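Local coordinates for nadb-ler3 (Gallus gallus, PDB 3WXB), which probably reduces carbonyl compounds with NADPH, or NADH, as an NAD(P)H-dependent carbonyl reductase of the short-chain dehydrogenase/reductase family, at residues Gln69-Leu74 with Pro79-Val84. Sequence-based numbering, arbitrary orientation.
Sequences QELQKL and PNLVIV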
ATOM      1  N   GLN A  69     -20.016  15.355 -19.872  1.00 41.39           N
ATOM      2  CA  GLN A  69     -21.263  15.940 -20.314  1.00 46.54           C
ATOM      3  C   GLN A  69     -22.166  16.241 -19.141  1.00 46.56           C
ATOM      4  O   GLN A  69     -22.682  17.366 -19.011  1.00 40.13           O
ATOM      5  CB  GLN A  69     -21.968  14.933 -21.199  1.00 51.04           C
ATOM      6  CG  GLN A  69     -22.687  15.521 -22.351  1.00 55.68           C
ATOM      7  CD  GLN A  69     -22.794  14.512 -23.462  1.00 59.01           C
ATOM      8  OE1 GLN A  69     -21.871  14.368 -24.263  1.00 58.85           O
ATOM      9  NE2 GLN A  69     -23.912  13.786 -23.503  1.00 61.70           N
ATOM     10  N   GLU A  70     -22.409  15.233 -18.307  1.00 44.55           N
ATOM     11  CA  GLU A  70     -23.389  15.461 -17.262  1.00 49.97           C
ATOM     12  C   GLU A  70     -22.891  16.493 -16.244  1.00 46.20           C
ATOM     13  O   GLU A  70     -23.683  17.284 -15.710  1.00 45.84           O
ATOM     14  CB  GLU A  70     -23.885  14.167 -16.638  1.00 53.96           C
ATOM     15  CG  GLU A  70     -25.383  14.198 -16.409  1.00 60.66           C
ATOM     16  CD  GLU A  70     -25.713  13.805 -14.977  1.00 67.33           C
ATOM     17  OE1 GLU A  70     -25.450  12.626 -14.610  1.00 65.00           O
ATOM     18  OE2 GLU A  70     -26.219  14.680 -14.209  1.00 71.74           O
ATOM     19  N   LEU A  71     -21.570  16.561 -16.054  1.00 45.54           N
ATOM     20  CA  LEU A  71     -20.955  17.605 -15.204  1.00 43.14           C
ATOM     21  C   LEU A  71     -21.153  18.996 -15.738  1.00 46.03           C
ATOM     22  O   LEU A  71     -21.381  19.929 -14.972  1.00 43.72           O
ATOM     23  CB  LEU A  71     -19.444  17.428 -15.064  1.00 40.66           C
ATOM     24  CG  LEU A  71     -18.744  17.022 -13.770  1.00 40.23           C
ATOM     25  CD1 LEU A  71     -17.188  17.257 -13.858  1.00 32.65           C
ATOM     26  CD2 LEU A  71     -19.357  17.641 -12.425  1.00 30.44           C
ATOM     27  N   GLN A  72     -20.941  19.155 -17.044  1.00 44.66           N
ATOM     28  CA  GLN A  72     -21.126  20.438 -17.706  1.00 43.91           C
ATOM     29  C   GLN A  72     -22.587  20.887 -17.576  1.00 42.33           C
ATOM     30  O   GLN A  72     -22.863  22.065 -17.438  1.00 42.76           O
ATOM     31  CB  GLN A  72     -20.723  20.313 -19.184  1.00 42.94           C
ATOM     32  CG  GLN A  72     -19.212  20.211 -19.406  1.00 41.12           C
ATOM     33  CD  GLN A  72     -18.443  21.450 -18.960  1.00 43.43           C
ATOM     34  OE1 GLN A  72     -19.023  22.424 -18.499  1.00 44.54           O
ATOM     35  NE2 GLN A  72     -17.129  21.399 -19.072  1.00 46.91           N
ATOM     36  N   LYS A  73     -23.503  19.929 -17.619  1.00 42.19           N
ATOM     37  CA  LYS A  73     -24.927  20.203 -17.450  1.00 44.82           C
ATOM     38  C   LYS A  73     -25.095  20.828 -16.090  1.00 46.75           C
ATOM     39  O   LYS A  73     -25.494  21.985 -15.979  1.00 45.96           O
ATOM     40  CB  LYS A  73     -25.700  18.903 -17.480  1.00 48.11           C
ATOM     41  CG  LYS A  73     -26.969  18.914 -18.262  1.00 55.17           C
ATOM     42  CD  LYS A  73     -27.155  17.541 -18.941  1.00 58.42           C
ATOM     43  CE  LYS A  73     -26.399  17.472 -20.269  1.00 61.55           C
ATOM     44  NZ  LYS A  73     -26.226  16.080 -20.800  1.00 63.83           N
ATOM     45  N   LEU A  74     -24.702  20.079 -15.054  1.00 43.37           N
ATOM     46  CA  LEU A  74     -24.751  20.564 -13.683  1.00 43.18           C
ATOM     47  C   LEU A  74     -24.187  21.963 -13.525  1.00 42.28           C
ATOM     48  O   LEU A  74     -24.788  22.811 -12.833  1.00 41.33           O
ATOM     49  CB  LEU A  74     -24.000  19.617 -12.732  1.00 44.08           C
ATOM     50  CG  LEU A  74     -24.708  18.415 -12.108  1.00 49.64           C
ATOM     51  CD1 LEU A  74     -23.695  17.705 -11.190  1.00 41.29           C
ATOM     52  CD2 LEU A  74     -26.020  18.809 -11.328  1.00 42.13           C
ATOM     53  N   PRO A  79     -23.839  28.041 -10.122  1.00 44.52           N
ATOM     54  CA  PRO A  79     -22.708  28.937 -10.234  1.00 43.16           C
ATOM     55  C   PRO A  79     -21.599  28.593  -9.237  1.00 42.13           C
ATOM     56  O   PRO A  79     -20.482  29.017  -9.430  1.00 41.29           O
ATOM     57  CB  PRO A  79     -23.305  30.331  -9.954  1.00 48.01           C
ATOM     58  CG  PRO A  79     -24.624  30.089  -9.323  1.00 51.65           C
ATOM     59  CD  PRO A  79     -25.101  28.768  -9.886  1.00 46.58           C
ATOM     60  N   ASN A  80     -21.924  27.828  -8.184  1.00 43.45           N
ATOM     61  CA  ASN A  80     -20.888  27.418  -7.204  1.00 43.86           C
ATOM     62  C   ASN A  80     -20.011  26.216  -7.689  1.00 41.22           C
ATOM     63  O   ASN A  80     -18.941  25.949  -7.129  1.00 42.25           O
ATOM     64  CB  ASN A  80     -21.497  27.180  -5.822  1.00 36.41           C
ATOM     65  CG  ASN A  80     -22.697  26.271  -5.848  1.00 37.14           C
ATOM     66  OD1 ASN A  80     -23.100  25.740  -4.790  1.00 42.16           O
ATOM     67  ND2 ASN A  80     -23.298  26.073  -7.033  1.00 36.05           N
ATOM     68  N   LEU A  81     -20.444  25.554  -8.755  1.00 35.59           N
ATOM     69  CA  LEU A  81     -19.679  24.463  -9.391  1.00 39.38           C
ATOM     70  C   LEU A  81     -18.608  24.929 -10.367  1.00 39.79           C
ATOM     71  O   LEU A  81     -18.940  25.514 -11.417  1.00 40.68           O
ATOM     72  CB  LEU A  81     -20.632  23.505 -10.127  1.00 38.75           C
ATOM     73  CG  LEU A  81     -20.014  22.258 -10.824  1.00 42.03           C
ATOM     74  CD1 LEU A  81     -19.075  21.481  -9.846  1.00 43.40           C
ATOM     75  CD2 LEU A  81     -21.115  21.341 -11.300  1.00 37.81           C
ATOM     76  N   VAL A  82     -17.334  24.664 -10.038  1.00 37.27           N
ATOM     77  CA  VAL A  82     -16.182  24.988 -10.858  1.00 32.65           C
ATOM     78  C   VAL A  82     -15.556  23.684 -11.401  1.00 37.85           C
ATOM     79  O   VAL A  82     -15.068  22.869 -10.606  1.00 30.51           O
ATOM     80  CB  VAL A  82     -15.117  25.736 -10.063  1.00 30.39           C
ATOM     81  CG1 VAL A  82     -13.909  26.085 -10.928  1.00 31.81           C
ATOM     82  CG2 VAL A  82     -15.691  27.026  -9.403  1.00 34.08           C
ATOM     83  N   ILE A  83     -15.531  23.518 -12.738  1.00 33.15           N
ATOM     84  CA  ILE A  83     -14.923  22.342 -13.380  1.00 36.23           C
ATOM     85  C   ILE A  83     -13.439  22.574 -13.639  1.00 36.57           C
ATOM     86  O   ILE A  83     -13.058  23.565 -14.289  1.00 39.40           O
ATOM     87  CB  ILE A  83     -15.692  21.909 -14.645  1.00 36.06           C
ATOM     88  CG1 ILE A  83     -17.074  21.419 -14.254  1.00 35.28           C
ATOM     89  CG2 ILE A  83     -14.946  20.753 -15.368  1.00 38.37           C
ATOM     90  CD1 ILE A  83     -18.070  21.165 -15.442  1.00 39.71           C
ATOM     91  N   VAL A  84     -12.597  21.688 -13.080  1.00 32.56           N
ATOM     92  CA  VAL A  84     -11.136  21.777 -13.145  1.00 32.78           C
ATOM     93  C   VAL A  84     -10.504  20.588 -13.955  1.00 35.75           C
ATOM     94  O   VAL A  84     -10.681  19.386 -13.582  1.00 32.82           O
ATOM     95  CB  VAL A  84     -10.496  21.876 -11.704  1.00 37.44           C
ATOM     96  CG1 VAL A  84      -8.978  22.163 -11.785  1.00 31.74           C
ATOM     97  CG2 VAL A  84     -11.189  22.979 -10.841  1.00 34.48           C
TER
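The side-chain amide of Gln72 meets Ile83 while its NE2 is hydrogen-bonded to the backbone O of Pro63, a bond that ties down the far end of the glutamine. Its CG stands beside the backbone N (chi1 -73°) and the chain bends at chi2 (-63°), which folds the amide back toward the strand although its CB points away from the strand. Ile83 CD1 consequently lies 3.4 Å from Gln72 OE1, a van der Waals contact and not a polar bond. Ile83 CD1 also reaches the helix, 3.6 Å from Leu71 O and 4.0 Å from Leu71 CB, and the Leu71 and Ile83 side chains lie alongside one another, pointing opposite ways. About one helical turn after Leu71, Leu74 CB packs at 3.7 Å against Leu81 CD2, which also lies 4.2 Å from Leu71 CD2. No hydrogen bond links the two segments; the 252 Å² they bury is mostly methyl and methylene contact, with Leu71 O and the Gln72 amide touching Ile83 CD1. The axes of helix 69-74 and strand 81-84 approach to 9.2 Å, with their directions at 147°, nearer antiparallel than parallel, and every second strand residue, Leu81 and Ile83, faces the helix. Val84, on the alternate face, packs on helix 91-105. Leu71 also touches Ala58 of strand 55-60 and comes near the NADPH-binding Asn35. The geometry is that of the beta-alpha-beta unit 55-60, 69-77, 81-85, at the edge of the parallel sheet in the Rossmann fold.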